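Local coordinates for protein beta-porphyranase A (Bacteroides plebeius, PDB 4AW7) that hydrolyses the sulfated red-seaweed polysaccharide porphyran at its galactose-(1->4)-galactose-6-sulfate linkages, releasing mostly a sulfated disaccharide, at residues V24-R29 with N411-K416; W200-F205 with R544-G549; V265-I270 with Q308-I313; K423-V428 with E435-N440. All coordinates share one frame; numbering follows the deposited sequence. Where two conformers were deposited one is given.

Contact 1: V24-R29 with N411-K416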
# COMPACT_ATOMS: atom_id res chain seq x y z
N VAL A 24 -24.22 -5.59 1.15
CA VAL A 24 -23.95 -4.57 0.15
C VAL A 24 -25.21 -3.72 0.01
O VAL A 24 -26.30 -4.27 -0.13
CB VAL A 24 -23.60 -5.17 -1.24
CG1 VAL A 24 -23.26 -4.10 -2.27
CG2 VAL A 24 -22.46 -6.18 -1.13
N ASP A 25 -25.08 -2.40 0.01
CA ASP A 25 -26.19 -1.51 -0.26
C ASP A 25 -25.83 -0.64 -1.45
O ASP A 25 -25.17 0.40 -1.29
CB ASP A 25 -26.55 -0.67 0.94
CG ASP A 25 -27.76 0.19 0.72
OD1 ASP A 25 -28.33 0.15 -0.40
OD2 ASP A 25 -28.06 0.94 1.66
N TYR A 26 -26.23 -1.07 -2.64
CA TYR A 26 -25.91 -0.33 -3.83
C TYR A 26 -26.73 0.95 -4.01
O TYR A 26 -26.50 1.68 -4.97
CB TYR A 26 -25.95 -1.23 -5.10
CG TYR A 26 -27.29 -1.92 -5.31
CD1 TYR A 26 -28.38 -1.24 -5.86
CD2 TYR A 26 -27.48 -3.25 -4.94
CE1 TYR A 26 -29.62 -1.86 -6.03
CE2 TYR A 26 -28.70 -3.88 -5.10
CZ TYR A 26 -29.76 -3.19 -5.65
OH TYR A 26 -30.97 -3.84 -5.81
N ASN A 27 -27.66 1.20 -3.09
CA ASN A 27 -28.37 2.47 -3.06
C ASN A 27 -27.76 3.49 -2.13
O ASN A 27 -28.25 4.60 -2.03
CB ASN A 27 -29.85 2.23 -2.66
CG ASN A 27 -30.57 1.39 -3.68
OD1 ASN A 27 -30.89 0.24 -3.39
ND2 ASN A 27 -30.70 1.89 -4.90
N THR A 28 -26.64 3.15 -1.50
CA THR A 28 -25.90 4.10 -0.65
C THR A 28 -24.51 4.27 -1.22
O THR A 28 -23.75 3.31 -1.28
CB THR A 28 -25.86 3.61 0.80
OG1 THR A 28 -27.20 3.55 1.30
CG2 THR A 28 -25.05 4.55 1.69
N ARG A 29 -24.20 5.49 -1.65
CA ARG A 29 -22.88 5.80 -2.13
C ARG A 29 -21.92 5.93 -0.94
O ARG A 29 -22.29 6.56 0.05
CB ARG A 29 -22.93 7.09 -2.95
CG ARG A 29 -21.59 7.54 -3.47
CD ARG A 29 -21.70 8.54 -4.57
NE ARG A 29 -22.56 9.69 -4.21
CZ ARG A 29 -22.52 10.87 -4.83
NH1 ARG A 29 -21.67 11.09 -5.83
NH2 ARG A 29 -23.30 11.84 -4.37
N ASN A 411 -28.54 -8.21 0.90
CA ASN A 411 -28.88 -6.93 0.34
C ASN A 411 -30.32 -6.64 0.76
O ASN A 411 -31.20 -7.51 0.64
CB ASN A 411 -28.78 -6.99 -1.19
CG ASN A 411 -29.32 -5.77 -1.85
OD1 ASN A 411 -30.46 -5.79 -2.37
ND2 ASN A 411 -28.58 -4.69 -1.82
N LYS A 412 -30.58 -5.40 1.19
CA LYS A 412 -31.88 -5.00 1.74
C LYS A 412 -33.00 -5.07 0.71
O LYS A 412 -34.17 -5.18 1.10
CB LYS A 412 -31.83 -3.59 2.35
CG LYS A 412 -31.59 -2.48 1.34
CD LYS A 412 -31.31 -1.10 1.95
CE LYS A 412 -31.42 -0.02 0.85
NZ LYS A 412 -30.88 1.33 1.24
N ASN A 413 -32.66 -4.97 -0.58
CA ASN A 413 -33.65 -5.04 -1.67
C ASN A 413 -33.70 -6.44 -2.32
O ASN A 413 -34.27 -6.60 -3.41
CB ASN A 413 -33.33 -4.03 -2.76
CG ASN A 413 -33.33 -2.62 -2.28
OD1 ASN A 413 -32.37 -1.87 -2.50
ND2 ASN A 413 -34.38 -2.25 -1.56
N SER A 414 -33.09 -7.43 -1.67
CA SER A 414 -33.03 -8.78 -2.21
C SER A 414 -32.53 -8.82 -3.64
O SER A 414 -32.98 -9.62 -4.46
CB SER A 414 -34.42 -9.43 -2.12
OG SER A 414 -34.85 -9.44 -0.77
N TRP A 415 -31.57 -7.94 -3.94
CA TRP A 415 -30.97 -7.85 -5.27
C TRP A 415 -31.98 -7.65 -6.41
O TRP A 415 -31.70 -8.03 -7.55
CB TRP A 415 -30.13 -9.10 -5.57
CG TRP A 415 -29.17 -9.47 -4.48
CD1 TRP A 415 -29.27 -10.52 -3.63
CD2 TRP A 415 -27.95 -8.79 -4.15
NE1 TRP A 415 -28.19 -10.55 -2.79
CE2 TRP A 415 -27.37 -9.49 -3.07
CE3 TRP A 415 -27.28 -7.68 -4.66
CZ2 TRP A 415 -26.15 -9.13 -2.51
CZ3 TRP A 415 -26.07 -7.30 -4.07
CH2 TRP A 415 -25.52 -8.04 -3.02
N LYS A 416 -33.11 -7.03 -6.12
CA LYS A 416 -34.18 -6.91 -7.13
C LYS A 416 -33.74 -6.24 -8.43
O LYS A 416 -34.25 -6.55 -9.52
CB LYS A 416 -35.41 -6.19 -6.52
CG LYS A 416 -35.30 -4.67 -6.45
CD LYS A 416 -36.45 -4.05 -5.66
CE LYS A 416 -36.31 -2.54 -5.59
NZ LYS A 416 -36.39 -1.89 -6.94
O HOH W 1 -27.78 -3.92 2.60
O HOH W 2 -29.27 -1.81 -2.11
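N411 reaches across to V24 from an Asx turn, and D25 on the facing segment heads a second one. Strands 21-25 and 405-410 run parallel in a sheet of the beta-sandwich region, and here both chains leave it in tight turns that lock together. The hydrogen bonds centre on the N411 amide. N411 ND2 donates to V24 O at 2.9 Å, with the acceptor near the amide plane, while OD1 is turned to its own loop and accepts from N413 N and W415 N on opposite faces of that plane, so rotation of the amide is fixed from both ends. The charged pair is K412 NZ with D25 OD2, 2.9 Å apart and met on the syn side; T28 OG1 reaches the same oxygen from the other face, and D25 OD1 accepts from N27 N. Packing is supplied by aromatic rings. W415 CH2 lies 3.9 Å from V24 CB, and W415 CE3 sits at the edge of the Y26 ring, whose hydroxyl bonds to D417. Y26 CG sits between its backbone N and carbonyl carbon (chi1 57°), which brings the ring over to N411, and the ring and amide planes are 8° apart. Water 2, over the centre of one Y26 face, accepts from N411 ND2 at 3.0 Å.

Contact 2: W200-F205 with R544-G549; sequences WEDGNF and RNIFFG
F548 meets F205 in an offset edge-to-face pair, the edge of F205 turned to the face of F548 with ring planes 74° apart and centroids 5.6 Å apart. F205 CZ comes within 3.7 Å of F548 CE1, and one face of F205 is covered by E201 CA from its own loop. W200 meets F548 differently, rim to rim, with W200 CD1 at 3.8 Å from F548 CE2; its indole NE1 is bonded to V250 O of helix 245-262, which also packs on F548. The E201 carboxylate lies at 25° to the F548 ring, with E201 OE1 3.4 Å from F548 CD2. Both E201 OE2 and water 3 are found at the edge of the R544 guanidinium, near its plane. The E201 chain bends at chi2 (-77°), and its CG packs 3.7 Å from I546 CG2. R544 NH2 donates to E201 OE2 at 2.8 Å, arriving from above the carboxylate plane, and the same nitrogen donates to I546 O at 3.0 Å. Water 3 closes a second path, donating to OE2 and accepting from R544 NH1. The contact thus joins the loop before helix 206-210 to strand 546-555, an outermost strand of a five-stranded mixed sheet made mostly of C-terminal strands. Since E201 is buried against aromatic and aliphatic carbon, the direct and water-mediated links to R544 probably help to keep its carboxylate ionised.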
# COMPACT_ATOMS: atom_id res chain seq x y z
N TRP A 200 8.68 -1.63 12.62
CA TRP A 200 8.62 -0.53 13.57
C TRP A 200 8.88 -1.01 14.99
O TRP A 200 9.55 -0.31 15.80
CB TRP A 200 7.29 0.19 13.50
CG TRP A 200 6.88 0.73 12.15
CD1 TRP A 200 5.58 1.01 11.81
CD2 TRP A 200 7.68 1.13 11.01
NE1 TRP A 200 5.52 1.54 10.55
CE2 TRP A 200 6.80 1.64 10.04
CE3 TRP A 200 9.05 1.11 10.69
CZ2 TRP A 200 7.23 2.07 8.78
CZ3 TRP A 200 9.46 1.55 9.45
CH2 TRP A 200 8.56 2.01 8.51
N GLU A 201 8.30 -2.15 15.33
CA GLU A 201 8.37 -2.73 16.65
C GLU A 201 9.75 -3.23 17.08
O GLU A 201 9.93 -3.48 18.28
CB GLU A 201 7.39 -3.92 16.73
CG GLU A 201 7.77 -5.22 15.99
CD GLU A 201 7.58 -5.22 14.47
OE1 GLU A 201 7.17 -4.22 13.87
OE2 GLU A 201 7.82 -6.27 13.87
N ASP A 202 10.69 -3.46 16.17
CA ASP A 202 11.98 -4.03 16.56
C ASP A 202 12.67 -3.21 17.64
O ASP A 202 12.61 -1.98 17.67
CB ASP A 202 12.92 -4.20 15.37
CG ASP A 202 12.80 -5.51 14.64
OD1 ASP A 202 11.98 -6.36 15.02
OD2 ASP A 202 13.55 -5.69 13.64
N GLY A 203 13.31 -3.92 18.55
CA GLY A 203 14.06 -3.26 19.60
C GLY A 203 13.18 -2.45 20.53
O GLY A 203 13.52 -1.34 20.92
N ASN A 204 11.97 -2.96 20.81
CA ASN A 204 11.05 -2.23 21.66
C ASN A 204 10.71 -0.87 21.05
O ASN A 204 10.61 0.13 21.75
CB ASN A 204 11.68 -2.02 23.04
CG ASN A 204 10.67 -1.96 24.12
OD1 ASN A 204 9.65 -2.65 24.05
ND2 ASN A 204 10.96 -1.17 25.16
N PHE A 205 10.55 -0.84 19.72
CA PHE A 205 10.27 0.34 18.90
C PHE A 205 11.47 1.27 18.73
O PHE A 205 11.36 2.33 18.15
CB PHE A 205 9.01 1.10 19.34
CG PHE A 205 7.74 0.34 19.00
CD1 PHE A 205 7.26 -0.62 19.83
CD2 PHE A 205 7.07 0.58 17.80
CE1 PHE A 205 6.12 -1.35 19.51
CE2 PHE A 205 5.91 -0.12 17.48
CZ PHE A 205 5.44 -1.07 18.33
N ARG A 544 6.01 -15.23 14.84
CA ARG A 544 6.77 -14.03 15.08
C ARG A 544 7.01 -14.01 16.60
O ARG A 544 6.20 -14.48 17.38
CB ARG A 544 5.99 -12.79 14.54
CG ARG A 544 5.99 -12.65 12.98
CD ARG A 544 5.00 -11.61 12.39
NE ARG A 544 5.11 -10.38 13.16
CZ ARG A 544 5.88 -9.33 12.88
NH1 ARG A 544 6.63 -9.27 11.80
NH2 ARG A 544 5.91 -8.34 13.73
N ASN A 545 8.08 -13.44 17.02
CA ASN A 545 8.33 -13.21 18.41
C ASN A 545 7.55 -12.01 18.94
O ASN A 545 7.09 -12.00 20.11
CB ASN A 545 9.85 -12.98 18.55
CG ASN A 545 10.26 -12.57 19.95
OD1 ASN A 545 9.99 -13.27 20.91
ND2 ASN A 545 10.95 -11.43 20.06
N ILE A 546 7.36 -10.99 18.09
CA ILE A 546 6.60 -9.80 18.45
C ILE A 546 5.38 -9.75 17.57
O ILE A 546 5.49 -9.77 16.34
CB ILE A 546 7.40 -8.49 18.28
CG1 ILE A 546 8.77 -8.59 18.99
CG2 ILE A 546 6.55 -7.31 18.75
CD1 ILE A 546 9.80 -7.59 18.45
N PHE A 547 4.22 -9.65 18.19
CA PHE A 547 3.00 -9.34 17.47
C PHE A 547 2.98 -7.85 17.21
O PHE A 547 3.12 -7.06 18.12
CB PHE A 547 1.75 -9.67 18.28
CG PHE A 547 0.44 -9.30 17.60
CD1 PHE A 547 -0.11 -10.14 16.70
CD2 PHE A 547 -0.15 -8.07 17.83
CE1 PHE A 547 -1.30 -9.81 16.05
CE2 PHE A 547 -1.36 -7.74 17.18
CZ PHE A 547 -1.90 -8.61 16.31
N PHE A 548 2.85 -7.45 15.95
CA PHE A 548 2.62 -6.05 15.60
C PHE A 548 1.48 -6.00 14.62
O PHE A 548 1.60 -6.49 13.50
CB PHE A 548 3.87 -5.38 15.04
CG PHE A 548 3.67 -3.91 14.77
CD1 PHE A 548 3.23 -3.05 15.77
CD2 PHE A 548 3.94 -3.36 13.53
CE1 PHE A 548 3.02 -1.74 15.55
CE2 PHE A 548 3.77 -1.99 13.29
CZ PHE A 548 3.32 -1.18 14.31
N GLY A 549 0.33 -5.50 15.09
CA GLY A 549 -0.87 -5.57 14.28
C GLY A 549 -1.93 -4.61 14.77
O GLY A 549 -1.96 -4.26 15.95
O HOH W 3 8.48 -7.07 11.30

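Contact 3: V265-I270 with Q308-I313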
# COMPACT_ATOMS: atom_id res chain seq x y z
N VAL A 265 -2.36 14.10 8.31
CA VAL A 265 -1.64 13.00 7.67
C VAL A 265 -1.04 13.54 6.36
O VAL A 265 -1.47 14.59 5.86
CB VAL A 265 -2.56 11.79 7.42
CG1 VAL A 265 -3.13 11.23 8.76
CG2 VAL A 265 -3.65 12.13 6.45
N LYS A 266 0.04 12.92 5.90
CA LYS A 266 0.50 13.09 4.52
C LYS A 266 0.24 11.79 3.77
O LYS A 266 0.24 10.70 4.35
CB LYS A 266 1.99 13.43 4.44
CG LYS A 266 2.32 14.74 5.12
CD LYS A 266 3.72 15.26 4.75
CE LYS A 266 4.04 16.62 5.38
NZ LYS A 266 5.24 17.30 4.80
N PRO A 267 0.05 11.89 2.45
CA PRO A 267 -0.26 10.69 1.69
C PRO A 267 0.85 9.64 1.74
O PRO A 267 2.03 9.96 1.88
CB PRO A 267 -0.49 11.20 0.28
CG PRO A 267 -1.01 12.59 0.50
CD PRO A 267 -0.12 13.08 1.62
N LEU A 268 0.44 8.40 1.59
CA LEU A 268 1.31 7.26 1.47
C LEU A 268 1.55 6.88 0.03
O LEU A 268 0.74 7.13 -0.85
CB LEU A 268 0.66 6.08 2.19
CG LEU A 268 0.25 6.33 3.61
CD1 LEU A 268 -0.59 5.12 4.12
CD2 LEU A 268 1.40 6.66 4.54
N ALA A 269 2.67 6.21 -0.21
CA ALA A 269 2.94 5.59 -1.51
C ALA A 269 3.52 4.22 -1.24
O ALA A 269 4.51 4.10 -0.50
CB ALA A 269 3.90 6.45 -2.33
N ILE A 270 2.88 3.17 -1.75
CA ILE A 270 3.36 1.81 -1.58
C ILE A 270 4.09 1.45 -2.85
O ILE A 270 3.50 0.98 -3.82
CB ILE A 270 2.23 0.80 -1.21
CG1 ILE A 270 1.37 1.34 -0.07
CG2 ILE A 270 2.82 -0.57 -0.93
CD1 ILE A 270 2.18 1.72 1.22
N GLN A 308 -7.60 5.07 -0.11
CA GLN A 308 -7.42 5.83 -1.36
C GLN A 308 -7.27 7.34 -1.13
O GLN A 308 -6.53 8.01 -1.84
CB GLN A 308 -8.57 5.56 -2.33
CG GLN A 308 -8.27 6.06 -3.73
CD GLN A 308 -9.46 5.93 -4.63
OE1 GLN A 308 -9.89 4.81 -4.97
NE2 GLN A 308 -10.01 7.07 -5.07
N ASP A 309 -8.02 7.87 -0.17
CA ASP A 309 -8.00 9.28 0.15
C ASP A 309 -6.70 9.75 0.77
O ASP A 309 -6.47 10.96 0.87
CB ASP A 309 -9.17 9.68 1.06
CG ASP A 309 -9.28 8.88 2.33
OD1 ASP A 309 -8.87 7.72 2.39
OD2 ASP A 309 -9.86 9.42 3.30
N ASN A 310 -5.87 8.82 1.21
CA ASN A 310 -4.52 9.13 1.70
C ASN A 310 -3.43 8.33 1.00
O ASN A 310 -2.40 8.03 1.60
CB ASN A 310 -4.42 8.93 3.21
CG ASN A 310 -3.25 9.70 3.80
OD1 ASN A 310 -2.98 10.84 3.39
ND2 ASN A 310 -2.46 9.05 4.69
N LEU A 311 -3.63 8.03 -0.28
CA LEU A 311 -2.71 7.17 -1.04
C LEU A 311 -2.41 7.85 -2.36
O LEU A 311 -3.29 8.05 -3.19
CB LEU A 311 -3.32 5.80 -1.27
CG LEU A 311 -2.42 4.80 -2.03
CD1 LEU A 311 -1.25 4.29 -1.17
CD2 LEU A 311 -3.27 3.63 -2.53
N PHE A 312 -1.13 8.19 -2.59
CA PHE A 312 -0.75 8.68 -3.90
C PHE A 312 -0.83 7.61 -5.00
O PHE A 312 -1.35 7.85 -6.11
CB PHE A 312 0.70 9.20 -3.91
CG PHE A 312 0.92 10.57 -3.31
CD1 PHE A 312 0.08 11.62 -3.52
CD2 PHE A 312 2.08 10.82 -2.60
CE1 PHE A 312 0.36 12.88 -3.01
CE2 PHE A 312 2.37 12.08 -2.09
CZ PHE A 312 1.51 13.10 -2.31
N ILE A 313 -0.27 6.45 -4.70
CA ILE A 313 -0.06 5.39 -5.68
C ILE A 313 0.37 4.14 -4.93
O ILE A 313 1.01 4.25 -3.88
CB ILE A 313 0.97 5.82 -6.75
CG1 ILE A 313 0.98 4.88 -7.96
CG2 ILE A 313 2.37 5.99 -6.14
CD1 ILE A 313 1.71 5.42 -9.21
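L268 and L311 form a parallel beta bridge between neighbouring strands of the catalytic barrel sheet. Backbone bonds frame it: L268 N donates to N310 O at 2.9 Å, nearly straight at 176°, and F312 N returns to L268 O at 2.8 Å. Farther along, I270 N donates to I313 O at 3.0 Å rather than to the oxygen of F312, so the second strand has one extra residue. The polar side-chain bond belongs to N310. Its CG is anti to the backbone N (chi1 -159°), which carries N310 ND2 to 3.2 Å from K266 O, above that carbonyl plane, and OD1 to 3.4 Å from V265 CG2. A leucine at N310 would probably leave K266 O without this donor and the start of the strand less firmly tied. Apolar contact is led by P267, whose CB stands 3.6 Å above the F312 ring, almost over its centre, in a CH-pi interaction; I270 CG1 touches L311 CD1 at 4.1 Å. Helix 293-305 lies in the crossover between the two strands. Strand 225-233 continues the sheet beside A269, L268 packs on helix 245-262, and A269, on the face of the sheet away from L268, touches I191 of strand 189-195, as does F312.

Contact 4: K423-V428 with E435-N440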
# COMPACT_ATOMS: atom_id res chain seq x y z
N LYS A 423 -19.29 -14.44 -12.21
CA LYS A 423 -18.36 -14.65 -11.13
C LYS A 423 -16.97 -14.87 -11.67
O LYS A 423 -16.73 -15.84 -12.42
CB LYS A 423 -18.77 -15.85 -10.27
CG LYS A 423 -17.82 -16.11 -9.16
CD LYS A 423 -18.27 -17.17 -8.18
CE LYS A 423 -18.41 -18.51 -8.84
NZ LYS A 423 -17.13 -19.19 -9.15
N ARG A 424 -16.03 -14.00 -11.31
CA ARG A 424 -14.61 -14.22 -11.56
C ARG A 424 -13.95 -14.73 -10.29
O ARG A 424 -14.19 -14.22 -9.21
CB ARG A 424 -13.95 -12.91 -11.95
CG ARG A 424 -14.62 -12.14 -13.10
CD ARG A 424 -13.97 -10.80 -13.28
NE ARG A 424 -14.60 -10.02 -14.33
CZ ARG A 424 -14.23 -8.78 -14.64
NH1 ARG A 424 -13.24 -8.21 -13.97
NH2 ARG A 424 -14.87 -8.09 -15.56
N SER A 425 -13.09 -15.72 -10.43
CA SER A 425 -12.38 -16.31 -9.31
C SER A 425 -10.91 -16.51 -9.66
O SER A 425 -10.62 -17.13 -10.66
CB SER A 425 -12.98 -17.66 -8.97
OG SER A 425 -12.20 -18.32 -8.02
N LEU A 426 -10.04 -16.04 -8.79
CA LEU A 426 -8.60 -16.24 -8.90
C LEU A 426 -8.12 -16.93 -7.63
O LEU A 426 -8.11 -16.34 -6.54
CB LEU A 426 -7.87 -14.93 -9.13
CG LEU A 426 -6.41 -15.04 -9.58
CD1 LEU A 426 -5.93 -13.66 -10.02
CD2 LEU A 426 -5.49 -15.66 -8.52
N TYR A 427 -7.75 -18.20 -7.77
CA TYR A 427 -7.28 -19.01 -6.65
C TYR A 427 -5.81 -19.32 -6.88
O TYR A 427 -5.45 -19.83 -7.92
CB TYR A 427 -8.10 -20.31 -6.53
CG TYR A 427 -7.52 -21.29 -5.53
CD1 TYR A 427 -7.13 -20.87 -4.28
CD2 TYR A 427 -7.36 -22.64 -5.82
CE1 TYR A 427 -6.59 -21.74 -3.33
CE2 TYR A 427 -6.82 -23.52 -4.85
CZ TYR A 427 -6.42 -23.05 -3.64
OH TYR A 427 -5.90 -23.94 -2.70
N VAL A 428 -4.98 -18.97 -5.92
CA VAL A 428 -3.55 -19.26 -5.96
C VAL A 428 -3.27 -20.42 -5.03
O VAL A 428 -3.40 -20.32 -3.83
CB VAL A 428 -2.69 -18.04 -5.57
CG1 VAL A 428 -1.21 -18.36 -5.72
CG2 VAL A 428 -3.05 -16.81 -6.39
N GLU A 435 -5.46 -20.78 -10.59
CA GLU A 435 -6.69 -21.25 -11.25
C GLU A 435 -7.63 -20.05 -11.37
O GLU A 435 -8.13 -19.53 -10.34
CB GLU A 435 -7.38 -22.38 -10.46
CG GLU A 435 -8.65 -22.95 -11.12
CD GLU A 435 -8.36 -23.76 -12.38
OE1 GLU A 435 -7.18 -24.16 -12.59
OE2 GLU A 435 -9.31 -23.99 -13.16
N TYR A 436 -7.82 -19.58 -12.59
CA TYR A 436 -8.68 -18.45 -12.89
C TYR A 436 -9.87 -18.92 -13.68
O TYR A 436 -9.72 -19.55 -14.73
CB TYR A 436 -7.93 -17.36 -13.68
CG TYR A 436 -8.82 -16.16 -13.91
CD1 TYR A 436 -9.01 -15.23 -12.90
CD2 TYR A 436 -9.52 -16.00 -15.09
CE1 TYR A 436 -9.85 -14.19 -13.07
CE2 TYR A 436 -10.36 -14.92 -15.28
CZ TYR A 436 -10.53 -14.02 -14.25
OH TYR A 436 -11.38 -12.95 -14.36
N THR A 437 -11.06 -18.58 -13.20
CA THR A 437 -12.32 -18.93 -13.89
C THR A 437 -13.26 -17.73 -13.97
O THR A 437 -13.23 -16.83 -13.10
CB THR A 437 -13.03 -20.11 -13.20
OG1 THR A 437 -13.38 -19.74 -11.86
CG2 THR A 437 -12.14 -21.37 -13.16
N GLU A 438 -14.09 -17.72 -15.01
CA GLU A 438 -15.19 -16.77 -15.17
C GLU A 438 -16.41 -17.62 -15.49
O GLU A 438 -16.38 -18.42 -16.44
CB GLU A 438 -14.90 -15.80 -16.29
CG GLU A 438 -15.91 -14.69 -16.53
CD GLU A 438 -15.40 -13.61 -17.49
OE1 GLU A 438 -14.40 -13.86 -18.16
OE2 GLU A 438 -15.98 -12.52 -17.55
N GLN A 439 -17.46 -17.46 -14.70
CA GLN A 439 -18.69 -18.25 -14.82
C GLN A 439 -19.92 -17.36 -14.76
O GLN A 439 -20.04 -16.47 -13.90
CB GLN A 439 -18.76 -19.24 -13.66
CG GLN A 439 -17.59 -20.22 -13.70
CD GLN A 439 -17.43 -20.99 -12.42
OE1 GLN A 439 -18.11 -20.73 -11.43
NE2 GLN A 439 -16.52 -21.99 -12.44
N ASN A 440 -20.88 -17.61 -15.61
CA ASN A 440 -22.17 -16.96 -15.48
C ASN A 440 -22.94 -17.70 -14.41
O ASN A 440 -22.87 -18.95 -14.34
CB ASN A 440 -22.93 -16.97 -16.80
CG ASN A 440 -22.24 -16.15 -17.87
OD1 ASN A 440 -21.57 -15.14 -17.56
ND2 ASN A 440 -22.32 -16.60 -19.11
O HOH W 4 -15.74 -18.26 -11.36
O HOH W 5 -16.77 -10.75 -15.95
O HOH W 6 -10.65 -20.12 -9.38
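K423 and Q439 are joined three times: K423 N donates to Q439 O at 2.7 Å, Q439 N returns to K423 O, and K423 NZ donates to Q439 OE1 at 2.9 Å, from above the amide plane. The two side chains lie alongside each other, and bends at chi3 (63°) and chi4 (74°) curl the lysine end over to the glutamine. Water 4 is held among K423 O, K423 NZ and T437 OG1. With a methionine in place of K423, Q439 OE1 would probably lose its charged donor and water 4 one of its holders. S425 with T437 and Y427 with E435 repeat the paired backbone bonds. On the other face of the sheet R424 and E438 are linked through water 5, which lies 2.8 Å from R424 NE at the guanidinium edge, while R424 NH1 is bonded to K366 O and L364 O. Beyond this, Y436 runs beside R424, its OH 3.5 Å from R424 CB, and L426 CB meets the Y436 ring edge 3.9 Å from CD1; helix 359-365 covers both L426 and Y436. The strand axes pass 4.8 Å apart at 167°, the twisted antiparallel pairing of a beta hairpin, here in the porphyranase beta-sandwich domain.

Contacts 1 and 4 both reach the large mixed sheet of the beta-sandwich region, with centres 24 Å apart, and both lie away from the active site. Contact 3 belongs to the catalytic barrel: the side chain of I270 is about 6 Å from those of H229 and of E272, the probable nucleophile, and about 10 Å from a bound alpha-D-galactopyranose. Contact 2 ties the barrel side to the C-terminal region; the W200 side chain lies about 5 Å from the bound potassium ion and about 12 Å from a bound beta-D-galactopyranose. Nearest atoms of contacts 2 and 3 are about 9 Å apart. Along the chain, contact 3 is nested within the loops closed by contacts 1 and 2, which themselves cross.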